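Long-range contacts in Dye type peroxidase A (Streptomyces lividans 1326, PDB 6GZW), which probably uses hydrogen peroxide to oxidise dyes and other reducing substrates at a ferric haem, as a member of the dye-decolourising peroxidase family: residues G21-L32 with A298-Y306; D107-D115 with F333-R342. One frame throughout, in Å; residues are numbered along the deposited sequence.

Contact 1 (residues 21-32 with 298-306) and contact 2 (107-115 with 333-342) have centres about 21 Å apart. Along the chain their segments alternate: 21-32, 107-115, 298-306, 333-342, and each contact joins the N-terminal to the C-terminal half of the Dyp-type peroxidase. Contact 1 is buried, its centre about 5 Å from that of the chain, and involves strands 29-37 and 300-310; contact 2, about 17 Å out, lays a loop on helix 333-343. Both reach the haem, contact 1 through Arg-301, contact 2 through Phe-333 and Gln-337. They also meet directly, Met-299 CE lying 3.8 Å from Val-336 CG2, so two contacts between the halves converge on one pocket.

Contact 1: residues G21-L32 with A298-Y306; sequences GITTPMQARGHL and AMVRRPFSY. With HEM (protoporphyrin IX containing Fe), chain C.
Arg-302, which has the largest area buried here, drives its side chain into the loop of residues 21-27. With CG anti to the backbone N (chi1 -170°) and the chain extended as far as NE, the guanidinium arrives among backbone carbonyls. NE donates to Thr-24 O at 2.8 Å, nearly straight at 172° and within the guanidinium plane. NH2 serves two acceptors, Pro-25 O at 3.1 Å and Gln-27 OE1 at 2.9 Å; it stands above the carbonyl plane of each. The Gln-27 amide is turned steeply against the guanidinium, and water 1 bridges its OE1 to Arg-302 NH1, while Gln-27 NE2 is held by Ser-81 O. Three direct bonds and the water thus fix the rotation of the buried cation.

The Phe-304 ring lies under Gly-30, whose CA sits 3.7 Å from the ring centroid and 24° off the normal, a CH-pi contact. Gly-30, having no side chain, lets the ring face come up against its CA. Met-26, in the conformer given, lies across Pro-303.

Arg-301 points away from residues 21-32: NH1 and NH2 both donate to propionate O2A, and NH1 also to the iron-bound water 2, with Asp-183 as a second partner of the charge. The arrangement joins the two halves of a Dyp-type peroxidase beside the distal haem pocket, where such an arginine is characteristic of the family.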
loop_
_atom_site.group_PDB
_atom_site.type_symbol
_atom_site.label_atom_id
_atom_site.label_comp_id
_atom_site.label_asym_id
_atom_site.label_seq_id
_atom_site.Cartn_x
_atom_site.Cartn_y
_atom_site.Cartn_z
ATOM N N GLY A 21 -2.219 18.087 6.768
ATOM C CA GLY A 21 -1.140 17.104 6.730
ATOM C C GLY A 21 0.005 17.312 7.714
ATOM O O GLY A 21 1.064 16.710 7.552
ATOM N N ILE A 22 -0.194 18.194 8.701
ATOM C CA ILE A 22 0.794 18.480 9.713
ATOM C C ILE A 22 0.254 18.011 11.049
ATOM O O ILE A 22 0.877 17.157 11.709
ATOM C CB ILE A 22 1.184 19.972 9.727
ATOM C CG1 ILE A 22 1.672 20.407 8.341
ATOM C CG2 ILE A 22 2.294 20.237 10.748
ATOM C CD1 ILE A 22 1.941 21.891 8.206
ATOM N N THR A 23 -0.879 18.573 11.467
ATOM C CA THR A 23 -1.570 18.168 12.711
ATOM C C THR A 23 -2.694 17.184 12.482
ATOM O O THR A 23 -3.221 16.622 13.422
ATOM C CB THR A 23 -2.184 19.398 13.448
ATOM O OG1 THR A 23 -3.094 20.106 12.594
ATOM C CG2 THR A 23 -1.094 20.300 13.915
ATOM N N THR A 24 -3.068 16.984 11.209
ATOM C CA THR A 24 -4.042 15.999 10.824
ATOM C C THR A 24 -3.691 14.623 11.397
ATOM O O THR A 24 -2.513 14.270 11.409
ATOM C CB THR A 24 -4.034 15.851 9.295
ATOM O OG1 THR A 24 -4.103 17.140 8.714
ATOM C CG2 THR A 24 -5.193 15.002 8.809
ATOM N N PRO A 25 -4.703 13.848 11.819
ATOM C CA PRO A 25 -4.425 12.499 12.260
ATOM C C PRO A 25 -3.746 11.684 11.185
ATOM O O PRO A 25 -3.879 11.965 9.984
ATOM C CB PRO A 25 -5.799 11.925 12.539
ATOM C CG PRO A 25 -6.622 13.102 12.905
ATOM C CD PRO A 25 -6.139 14.151 11.953
ATOM N N MET A 26 -3.072 10.636 11.635
ATOM C CA MET A 26 -2.465 9.647 10.771
ATOM C C MET A 26 -3.452 9.048 9.784
ATOM O O MET A 26 -4.615 8.818 10.122
ATOM C CB MET A 26 -1.898 8.541 11.641
ATOM C CG MET A 26 -0.763 9.034 12.528
ATOM S SD MET A 26 0.882 8.860 11.794
ATOM C CE MET A 26 0.887 9.974 10.467
ATOM N N GLN A 27 -2.975 8.802 8.566
ATOM C CA GLN A 27 -3.795 8.197 7.505
ATOM C C GLN A 27 -3.222 6.843 7.105
ATOM O O GLN A 27 -2.004 6.630 7.192
ATOM C CB GLN A 27 -3.782 9.124 6.297
ATOM C CG GLN A 27 -4.473 10.480 6.521
ATOM C CD GLN A 27 -3.796 11.578 5.777
ATOM O OE1 GLN A 27 -2.557 11.612 5.689
ATOM N NE2 GLN A 27 -4.590 12.523 5.248
ATOM N N ALA A 28 -4.092 5.962 6.619
ATOM C CA ALA A 28 -3.714 4.590 6.280
ATOM C C ALA A 28 -2.821 4.488 5.038
ATOM O O ALA A 28 -2.075 3.528 4.916
ATOM C CB ALA A 28 -4.935 3.735 6.082
ATOM N N ARG A 29 -2.904 5.458 4.130
ATOM C CA ARG A 29 -2.198 5.405 2.864
ATOM C C ARG A 29 -1.504 6.724 2.609
ATOM O O ARG A 29 -2.112 7.762 2.797
ATOM C CB ARG A 29 -3.198 5.110 1.751
ATOM C CG ARG A 29 -2.603 4.987 0.374
ATOM C CD ARG A 29 -1.428 4.046 0.362
ATOM N NE ARG A 29 -1.249 3.471 -0.947
ATOM C CZ ARG A 29 -0.244 2.701 -1.299
ATOM N NH1 ARG A 29 0.722 2.394 -0.435
ATOM N NH2 ARG A 29 -0.204 2.225 -2.526
ATOM N N GLY A 30 -0.225 6.666 2.217
ATOM C CA GLY A 30 0.590 7.836 1.883
ATOM C C GLY A 30 1.318 7.693 0.553
ATOM O O GLY A 30 1.742 6.611 0.155
ATOM N N HIS A 31 1.439 8.814 -0.154
ATOM C CA HIS A 31 2.347 8.931 -1.278
ATOM C C HIS A 31 3.127 10.238 -1.087
ATOM O O HIS A 31 2.507 11.303 -0.969
ATOM C CB HIS A 31 1.596 8.990 -2.607
ATOM C CG HIS A 31 0.687 7.825 -2.880
ATOM N ND1 HIS A 31 1.141 6.552 -3.162
ATOM C CD2 HIS A 31 -0.666 7.760 -2.931
ATOM C CE1 HIS A 31 0.100 5.760 -3.386
ATOM N NE2 HIS A 31 -1.009 6.472 -3.278
ATOM N N LEU A 32 4.446 10.146 -1.057
ATOM C CA LEU A 32 5.314 11.325 -1.041
ATOM C C LEU A 32 5.928 11.439 -2.423
ATOM O O LEU A 32 6.345 10.432 -2.982
ATOM C CB LEU A 32 6.429 11.189 -0.026
ATOM C CG LEU A 32 6.065 10.825 1.419
ATOM C CD1 LEU A 32 7.273 10.877 2.347
ATOM C CD2 LEU A 32 4.941 11.703 1.955
ATOM N N ALA A 298 12.574 20.053 19.446
ATOM C CA ALA A 298 11.316 19.326 19.401
ATOM C C ALA A 298 10.792 19.320 17.991
ATOM O O ALA A 298 11.190 20.141 17.167
ATOM C CB ALA A 298 10.283 19.965 20.327
ATOM N N MET A 299 9.923 18.353 17.725
ATOM C CA MET A 299 9.327 18.216 16.399
ATOM C C MET A 299 8.036 17.432 16.521
ATOM O O MET A 299 7.887 16.628 17.415
ATOM C CB MET A 299 10.310 17.501 15.457
ATOM C CG MET A 299 10.537 16.020 15.784
ATOM S SD MET A 299 12.134 15.396 15.264
ATOM C CE MET A 299 13.096 16.176 16.552
ATOM N N VAL A 300 7.117 17.652 15.580
ATOM C CA VAL A 300 5.980 16.748 15.367
ATOM C C VAL A 300 6.451 15.659 14.409
ATOM O O VAL A 300 7.189 15.928 13.463
ATOM C CB VAL A 300 4.740 17.493 14.851
ATOM C CG1 VAL A 300 3.757 16.575 14.123
ATOM C CG2 VAL A 300 4.031 18.188 16.017
ATOM N N ARG A 301 6.108 14.426 14.747
ATOM C CA ARG A 301 6.403 13.254 13.917
ATOM C C ARG A 301 5.087 12.721 13.363
ATOM O O ARG A 301 4.131 12.544 14.098
ATOM C CB ARG A 301 7.105 12.186 14.760
ATOM C CG ARG A 301 8.513 12.605 15.165
ATOM C CD ARG A 301 9.154 11.639 16.143
ATOM N NE ARG A 301 8.390 11.650 17.389
ATOM C CZ ARG A 301 7.841 10.603 18.000
ATOM N NH1 ARG A 301 7.929 9.353 17.527
ATOM N NH2 ARG A 301 7.194 10.815 19.145
ATOM N N ARG A 302 5.038 12.476 12.055
ATOM C CA ARG A 302 3.803 12.074 11.411
ATOM C C ARG A 302 4.178 11.219 10.188
ATOM O O ARG A 302 4.099 11.670 9.045
ATOM C CB ARG A 302 2.984 13.313 11.019
ATOM C CG ARG A 302 1.583 13.062 10.551
ATOM C CD ARG A 302 0.840 14.330 10.144
ATOM N NE ARG A 302 -0.444 13.956 9.596
ATOM C CZ ARG A 302 -0.655 13.557 8.348
ATOM N NH1 ARG A 302 0.338 13.489 7.460
ATOM N NH2 ARG A 302 -1.888 13.225 7.990
ATOM N N PRO A 303 4.588 9.960 10.449
ATOM C CA PRO A 303 5.207 9.086 9.449
ATOM C C PRO A 303 4.232 8.220 8.682
ATOM O O PRO A 303 3.047 8.156 9.020
ATOM C CB PRO A 303 6.089 8.172 10.333
ATOM C CG PRO A 303 5.241 7.979 11.554
ATOM C CD PRO A 303 4.678 9.357 11.805
ATOM N N PHE A 304 4.779 7.528 7.708
ATOM C CA PHE A 304 4.177 6.344 7.139
ATOM C C PHE A 304 5.205 5.221 7.176
ATOM O O PHE A 304 6.410 5.474 7.054
ATOM C CB PHE A 304 3.774 6.584 5.683
ATOM C CG PHE A 304 2.766 7.684 5.491
ATOM C CD1 PHE A 304 3.186 8.988 5.335
ATOM C CD2 PHE A 304 1.408 7.411 5.438
ATOM C CE1 PHE A 304 2.275 10.006 5.154
ATOM C CE2 PHE A 304 0.484 8.428 5.222
ATOM C CZ PHE A 304 0.931 9.729 5.106
ATOM N N SER A 305 4.737 3.982 7.283
ATOM C CA SER A 305 5.633 2.833 7.133
ATOM C C SER A 305 5.721 2.484 5.626
ATOM O O SER A 305 4.887 2.937 4.836
ATOM C CB SER A 305 5.143 1.638 7.964
ATOM O OG SER A 305 5.232 1.935 9.356
ATOM N N TYR A 306 6.796 1.804 5.220
ATOM C CA TYR A 306 6.948 1.360 3.828
ATOM C C TYR A 306 7.477 -0.038 3.731
ATOM O O TYR A 306 8.172 -0.555 4.634
ATOM C CB TYR A 306 7.795 2.339 2.998
ATOM C CG TYR A 306 9.311 2.315 3.251
ATOM C CD1 TYR A 306 10.162 1.486 2.525
ATOM C CD2 TYR A 306 9.889 3.141 4.202
ATOM C CE1 TYR A 306 11.541 1.467 2.742
ATOM C CE2 TYR A 306 11.280 3.132 4.420
ATOM C CZ TYR A 306 12.098 2.330 3.679
ATOM O OH TYR A 306 13.466 2.336 3.891
HETATM C CHA HEM C . 10.232 8.543 20.039
HETATM C CHB HEM C . 11.018 4.801 17.070
HETATM C CHC HEM C . 13.679 7.702 14.225
HETATM C CHD HEM C . 12.885 11.411 17.185
HETATM C C1A HEM C . 10.215 7.287 19.488
HETATM C C2A HEM C . 9.590 6.153 20.084
HETATM C C3A HEM C . 9.820 5.113 19.245
HETATM C C4A HEM C . 10.591 5.596 18.137
HETATM C CMA HEM C . 9.346 3.686 19.387
HETATM C CAA HEM C . 8.829 6.101 21.403
HETATM C CBA HEM C . 7.332 6.365 21.350
HETATM C CGA HEM C . 7.037 7.786 21.007
HETATM O O1A HEM C . 7.041 8.706 21.869
HETATM O O2A HEM C . 6.795 8.097 19.805
HETATM C C1B HEM C . 11.804 5.284 16.008
HETATM C C2B HEM C . 12.196 4.504 14.881
HETATM C C3B HEM C . 12.951 5.285 14.063
HETATM C C4B HEM C . 13.002 6.620 14.733
HETATM C CMB HEM C . 11.873 3.057 14.670
HETATM C CAB HEM C . 13.526 4.988 12.734
HETATM C CBB HEM C . 13.039 4.087 11.897
HETATM C C1C HEM C . 13.745 8.954 14.794
HETATM C C2C HEM C . 14.455 10.054 14.245
HETATM C C3C HEM C . 14.240 11.116 15.107
HETATM C C4C HEM C . 13.366 10.648 16.153
HETATM C CMC HEM C . 15.303 10.077 13.011
HETATM C CAC HEM C . 14.786 12.494 15.075
HETATM C CBC HEM C . 15.905 12.916 14.467
HETATM C C1D HEM C . 12.031 10.882 18.162
HETATM C C2D HEM C . 11.487 11.765 19.211
HETATM C C3D HEM C . 10.749 10.976 20.015
HETATM C C4D HEM C . 10.856 9.608 19.430
HETATM C CMD HEM C . 11.684 13.272 19.342
HETATM C CAD HEM C . 9.988 11.431 21.250
HETATM C CBD HEM C . 10.883 11.496 22.492
HETATM C CGD HEM C . 10.114 12.015 23.667
HETATM O O1D HEM C . 9.572 11.216 24.482
HETATM O O2D HEM C . 9.997 13.249 23.813
HETATM N NA HEM C . 10.911 6.918 18.347
HETATM N NB HEM C . 12.326 6.510 15.882
HETATM N NC HEM C . 13.150 9.301 15.960
HETATM N ND HEM C . 11.712 9.593 18.375
HETATM FE FE HEM C . 12.031 8.096 17.192
HETATM O O HOH W 1 -0.528 13.203 4.728
HETATM O O HOH W 2 10.457 8.581 16.088
#

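Contact 2: residues D107-D115 with F333-R342; sequences DPLPDFSSD and FVPVQRKLDR. With HEM (protoporphyrin IX containing Fe), chain C.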
loop_
_atom_site.group_PDB
_atom_site.type_symbol
_atom_site.label_atom_id
_atom_site.label_comp_id
_atom_site.label_asym_id
_atom_site.label_seq_id
_atom_site.Cartn_x
_atom_site.Cartn_y
_atom_site.Cartn_z
ATOM N N ASP A 107 18.914 25.747 4.643
ATOM C CA ASP A 107 20.322 25.410 4.475
ATOM C C ASP A 107 20.503 23.885 4.586
ATOM O O ASP A 107 19.798 23.247 5.379
ATOM C CB ASP A 107 21.217 26.085 5.522
ATOM C CG ASP A 107 21.406 27.577 5.287
ATOM O OD1 ASP A 107 20.987 28.113 4.241
ATOM O OD2 ASP A 107 21.982 28.206 6.203
ATOM N N PRO A 108 21.407 23.311 3.778
ATOM C CA PRO A 108 21.486 21.838 3.715
ATOM C C PRO A 108 21.691 21.180 5.074
ATOM O O PRO A 108 22.427 21.696 5.914
ATOM C CB PRO A 108 22.692 21.571 2.806
ATOM C CG PRO A 108 23.353 22.901 2.589
ATOM C CD PRO A 108 22.298 23.937 2.794
ATOM N N LEU A 109 21.060 20.025 5.276
ATOM C CA LEU A 109 21.240 19.260 6.500
ATOM C C LEU A 109 22.694 18.822 6.596
ATOM O O LEU A 109 23.363 18.709 5.566
ATOM C CB LEU A 109 20.315 18.024 6.512
ATOM C CG LEU A 109 18.802 18.288 6.455
ATOM C CD1 LEU A 109 17.974 17.032 6.128
ATOM C CD2 LEU A 109 18.309 18.908 7.738
ATOM N N PRO A 110 23.194 18.564 7.827
ATOM C CA PRO A 110 24.533 17.977 7.944
ATOM C C PRO A 110 24.687 16.671 7.165
ATOM O O PRO A 110 23.709 15.949 6.944
ATOM C CB PRO A 110 24.670 17.705 9.445
ATOM C CG PRO A 110 23.737 18.679 10.093
ATOM C CD PRO A 110 22.585 18.826 9.147
ATOM N N ASP A 111 25.904 16.377 6.734
ATOM C CA ASP A 111 26.223 15.059 6.247
ATOM C C ASP A 111 26.544 14.238 7.478
ATOM O O ASP A 111 27.660 14.271 7.974
ATOM C CB ASP A 111 27.382 15.099 5.237
ATOM C CG ASP A 111 27.020 15.879 3.976
ATOM O OD1 ASP A 111 26.182 15.404 3.175
ATOM O OD2 ASP A 111 27.551 16.996 3.791
ATOM N N PHE A 112 25.542 13.539 8.017
ATOM C CA PHE A 112 25.730 12.729 9.226
ATOM C C PHE A 112 26.585 11.524 8.914
ATOM O O PHE A 112 26.477 10.962 7.820
ATOM C CB PHE A 112 24.386 12.277 9.805
ATOM C CG PHE A 112 23.468 13.404 10.146
ATOM C CD1 PHE A 112 23.603 14.088 11.348
ATOM C CD2 PHE A 112 22.481 13.817 9.251
ATOM C CE1 PHE A 112 22.743 15.139 11.660
ATOM C CE2 PHE A 112 21.619 14.850 9.570
ATOM C CZ PHE A 112 21.769 15.529 10.777
ATOM N N SER A 113 27.422 11.109 9.866
ATOM C CA SER A 113 28.285 9.960 9.656
ATOM C C SER A 113 27.493 8.688 9.269
ATOM O O SER A 113 27.972 7.874 8.491
ATOM C CB SER A 113 29.177 9.708 10.896
ATOM O OG SER A 113 28.446 9.067 11.939
ATOM N N SER A 114 26.284 8.538 9.808
ATOM C CA SER A 114 25.442 7.363 9.526
ATOM C C SER A 114 24.638 7.485 8.211
ATOM O O SER A 114 23.908 6.558 7.872
ATOM C CB SER A 114 24.490 7.093 10.709
ATOM O OG SER A 114 23.619 8.201 10.971
ATOM N N ASP A 115 24.746 8.591 7.476
ATOM C CA ASP A 115 23.977 8.729 6.214
ATOM C C ASP A 115 24.398 7.701 5.166
ATOM O O ASP A 115 25.588 7.438 4.989
ATOM C CB ASP A 115 24.203 10.102 5.582
ATOM C CG ASP A 115 23.363 11.201 6.186
ATOM O OD1 ASP A 115 22.518 10.934 7.062
ATOM O OD2 ASP A 115 23.543 12.355 5.721
ATOM N N PHE A 333 14.854 18.529 14.186
ATOM C CA PHE A 333 15.550 17.384 13.590
ATOM C C PHE A 333 17.065 17.414 13.710
ATOM O O PHE A 333 17.672 16.419 14.105
ATOM C CB PHE A 333 15.160 17.218 12.118
ATOM C CG PHE A 333 15.881 16.086 11.431
ATOM C CD1 PHE A 333 15.411 14.789 11.574
ATOM C CD2 PHE A 333 17.036 16.290 10.703
ATOM C CE1 PHE A 333 16.084 13.730 10.960
ATOM C CE2 PHE A 333 17.732 15.241 10.120
ATOM C CZ PHE A 333 17.242 13.954 10.240
ATOM N N VAL A 334 17.679 18.563 13.398
ATOM C CA VAL A 334 19.126 18.599 13.218
ATOM C C VAL A 334 19.900 18.249 14.511
ATOM O O VAL A 334 20.683 17.312 14.505
ATOM C CB VAL A 334 19.593 19.909 12.563
ATOM C CG1 VAL A 334 21.123 19.992 12.536
ATOM C CG2 VAL A 334 19.042 19.971 11.149
ATOM N N PRO A 335 19.660 18.986 15.602
ATOM C CA PRO A 335 20.404 18.642 16.841
ATOM C C PRO A 335 20.087 17.263 17.418
ATOM O O PRO A 335 20.973 16.613 17.962
ATOM C CB PRO A 335 20.024 19.766 17.814
ATOM C CG PRO A 335 18.761 20.347 17.270
ATOM C CD PRO A 335 18.839 20.190 15.772
ATOM N N VAL A 336 18.861 16.785 17.245
ATOM C CA VAL A 336 18.492 15.468 17.738
ATOM C C VAL A 336 19.229 14.428 16.894
ATOM O O VAL A 336 19.857 13.527 17.442
ATOM C CB VAL A 336 16.969 15.253 17.744
ATOM C CG1 VAL A 336 16.633 13.830 18.152
ATOM C CG2 VAL A 336 16.288 16.256 18.676
ATOM N N GLN A 337 19.170 14.538 15.569
ATOM C CA GLN A 337 19.902 13.589 14.725
ATOM C C GLN A 337 21.417 13.617 14.942
ATOM O O GLN A 337 22.057 12.560 14.892
ATOM C CB GLN A 337 19.533 13.743 13.226
ATOM C CG GLN A 337 20.105 12.683 12.284
ATOM C CD GLN A 337 19.739 11.240 12.654
ATOM O OE1 GLN A 337 18.743 10.993 13.336
ATOM N NE2 GLN A 337 20.540 10.285 12.189
ATOM N N ARG A 338 21.989 14.795 15.230
ATOM C CA ARG A 338 23.432 14.855 15.560
ATOM C C ARG A 338 23.710 13.955 16.747
ATOM O O ARG A 338 24.703 13.230 16.760
ATOM C CB ARG A 338 23.865 16.267 15.893
ATOM C CG ARG A 338 24.066 17.165 14.696
ATOM C CD ARG A 338 24.758 18.449 15.155
ATOM N NE ARG A 338 24.971 19.412 14.075
ATOM C CZ ARG A 338 25.883 19.287 13.115
ATOM N NH1 ARG A 338 26.671 18.212 13.040
ATOM N NH2 ARG A 338 26.007 20.244 12.196
ATOM N N LYS A 339 22.818 14.010 17.737
ATOM C CA LYS A 339 22.925 13.161 18.917
ATOM C C LYS A 339 22.667 11.699 18.620
ATOM O O LYS A 339 23.343 10.833 19.171
ATOM C CB LYS A 339 21.922 13.578 19.964
ATOM C CG LYS A 339 22.030 12.771 21.246
ATOM C CD LYS A 339 21.437 13.526 22.403
ATOM C CE LYS A 339 22.339 14.668 22.822
ATOM N NZ LYS A 339 21.592 15.514 23.776
ATOM N N LEU A 340 21.663 11.409 17.783
ATOM C CA LEU A 340 21.369 9.992 17.490
ATOM C C LEU A 340 22.447 9.289 16.672
ATOM O O LEU A 340 22.671 8.062 16.821
ATOM C CB LEU A 340 20.037 9.850 16.748
ATOM C CG LEU A 340 18.782 10.464 17.354
ATOM C CD1 LEU A 340 17.575 10.009 16.566
ATOM C CD2 LEU A 340 18.637 10.152 18.835
ATOM N N ASP A 341 23.076 10.063 15.791
ATOM C CA ASP A 341 23.938 9.566 14.709
ATOM C C ASP A 341 24.774 8.347 15.127
ATOM O O ASP A 341 24.585 7.235 14.595
ATOM C CB ASP A 341 24.796 10.733 14.193
ATOM C CG ASP A 341 25.699 10.342 13.063
ATOM O OD1 ASP A 341 25.211 9.716 12.111
ATOM O OD2 ASP A 341 26.907 10.670 13.114
ATOM N N ARG A 342 25.645 8.553 16.121
ATOM C CA ARG A 342 26.402 7.471 16.782
ATOM C C ARG A 342 25.911 7.125 18.197
ATOM O O ARG A 342 26.160 6.003 18.682
ATOM C CB ARG A 342 27.895 7.865 16.871
ATOM C CG ARG A 342 28.598 8.019 15.522
ATOM C CD ARG A 342 30.120 8.025 15.662
ATOM N NE ARG A 342 30.672 9.292 16.151
ATOM C CZ ARG A 342 31.263 10.246 15.408
ATOM N NH1 ARG A 342 31.413 10.143 14.079
ATOM N NH2 ARG A 342 31.724 11.349 16.023
HETATM C CHA HEM C . 10.232 8.543 20.039
HETATM C CHB HEM C . 11.018 4.801 17.070
HETATM C CHC HEM C . 13.679 7.702 14.225
HETATM C CHD HEM C . 12.885 11.411 17.185
HETATM C C1A HEM C . 10.215 7.287 19.488
HETATM C C2A HEM C . 9.590 6.153 20.084
HETATM C C3A HEM C . 9.820 5.113 19.245
HETATM C C4A HEM C . 10.591 5.596 18.137
HETATM C CMA HEM C . 9.346 3.686 19.387
HETATM C CAA HEM C . 8.829 6.101 21.403
HETATM C CBA HEM C . 7.332 6.365 21.350
HETATM C CGA HEM C . 7.037 7.786 21.007
HETATM O O1A HEM C . 7.041 8.706 21.869
HETATM O O2A HEM C . 6.795 8.097 19.805
HETATM C C1B HEM C . 11.804 5.284 16.008
HETATM C C2B HEM C . 12.196 4.504 14.881
HETATM C C3B HEM C . 12.951 5.285 14.063
HETATM C C4B HEM C . 13.002 6.620 14.733
HETATM C CMB HEM C . 11.873 3.057 14.670
HETATM C CAB HEM C . 13.526 4.988 12.734
HETATM C CBB HEM C . 13.039 4.087 11.897
HETATM C C1C HEM C . 13.745 8.954 14.794
HETATM C C2C HEM C . 14.455 10.054 14.245
HETATM C C3C HEM C . 14.240 11.116 15.107
HETATM C C4C HEM C . 13.366 10.648 16.153
HETATM C CMC HEM C . 15.303 10.077 13.011
HETATM C CAC HEM C . 14.786 12.494 15.075
HETATM C CBC HEM C . 15.905 12.916 14.467
HETATM C C1D HEM C . 12.031 10.882 18.162
HETATM C C2D HEM C . 11.487 11.765 19.211
HETATM C C3D HEM C . 10.749 10.976 20.015
HETATM C C4D HEM C . 10.856 9.608 19.430
HETATM C CMD HEM C . 11.684 13.272 19.342
HETATM C CAD HEM C . 9.988 11.431 21.250
HETATM C CBD HEM C . 10.883 11.496 22.492
HETATM C CGD HEM C . 10.114 12.015 23.667
HETATM O O1D HEM C . 9.572 11.216 24.482
HETATM O O2D HEM C . 9.997 13.249 23.813
HETATM N NA HEM C . 10.911 6.918 18.347
HETATM N NB HEM C . 12.326 6.510 15.882
HETATM N NC HEM C . 13.150 9.301 15.960
HETATM N ND HEM C . 11.712 9.593 18.375
HETATM FE FE HEM C . 12.031 8.096 17.192
HETATM O O HOH W 3 21.473 6.951 12.428
HETATM O O HOH W 4 21.861 9.705 9.436
HETATM O O HOH W 2 10.457 8.581 16.088
#
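Phe-112 lies flat against helix 333-342. CB comes 3.5 Å from Asp-341 OD1. CG, CD1 and CD2 all face Gln-337 CG at 3.9 to 4.0 Å. That Gln-337 CG sits over the centre of the ring, 3.6 Å from the centroid and 10° off the normal, a CH-pi contact; Pro-110 CB lies over the opposite face. CE1 approaches the N and CG of Arg-338, and CE2 reaches Phe-333 CE2 at 3.9 Å. The tip, CZ, rests on Gln-337 CB and CG. Gln-337 can offer CG because its chain leaves anti to the backbone N (chi1 -172°) and bends at chi2, which carries the amide past the ring toward the haem, with weak bonds from NE2 to waters 3 and 4.

The Asp-341 carboxylate grips the two central residues of the type I turn from Phe-112 to Asp-115. OD1 accepts from Ser-114 N at 2.8 Å through its syn lone pair; Ser-114 OG is so close to it that the modelled distance is doubtful. OD2 accepts from Ser-113 OG at 2.5 Å, on its syn side but 28° out of the plane.

Leu-109 CD2 meets Val-334 CG2, and Pro-110 CG lies over one face of the Arg-338 guanidinium. Phe-333 and Gln-337 touch both loop and haem, Val-336 and Leu-340 the haem but not the loop, as fits a pocket-lining helix of a Dyp-type peroxidase.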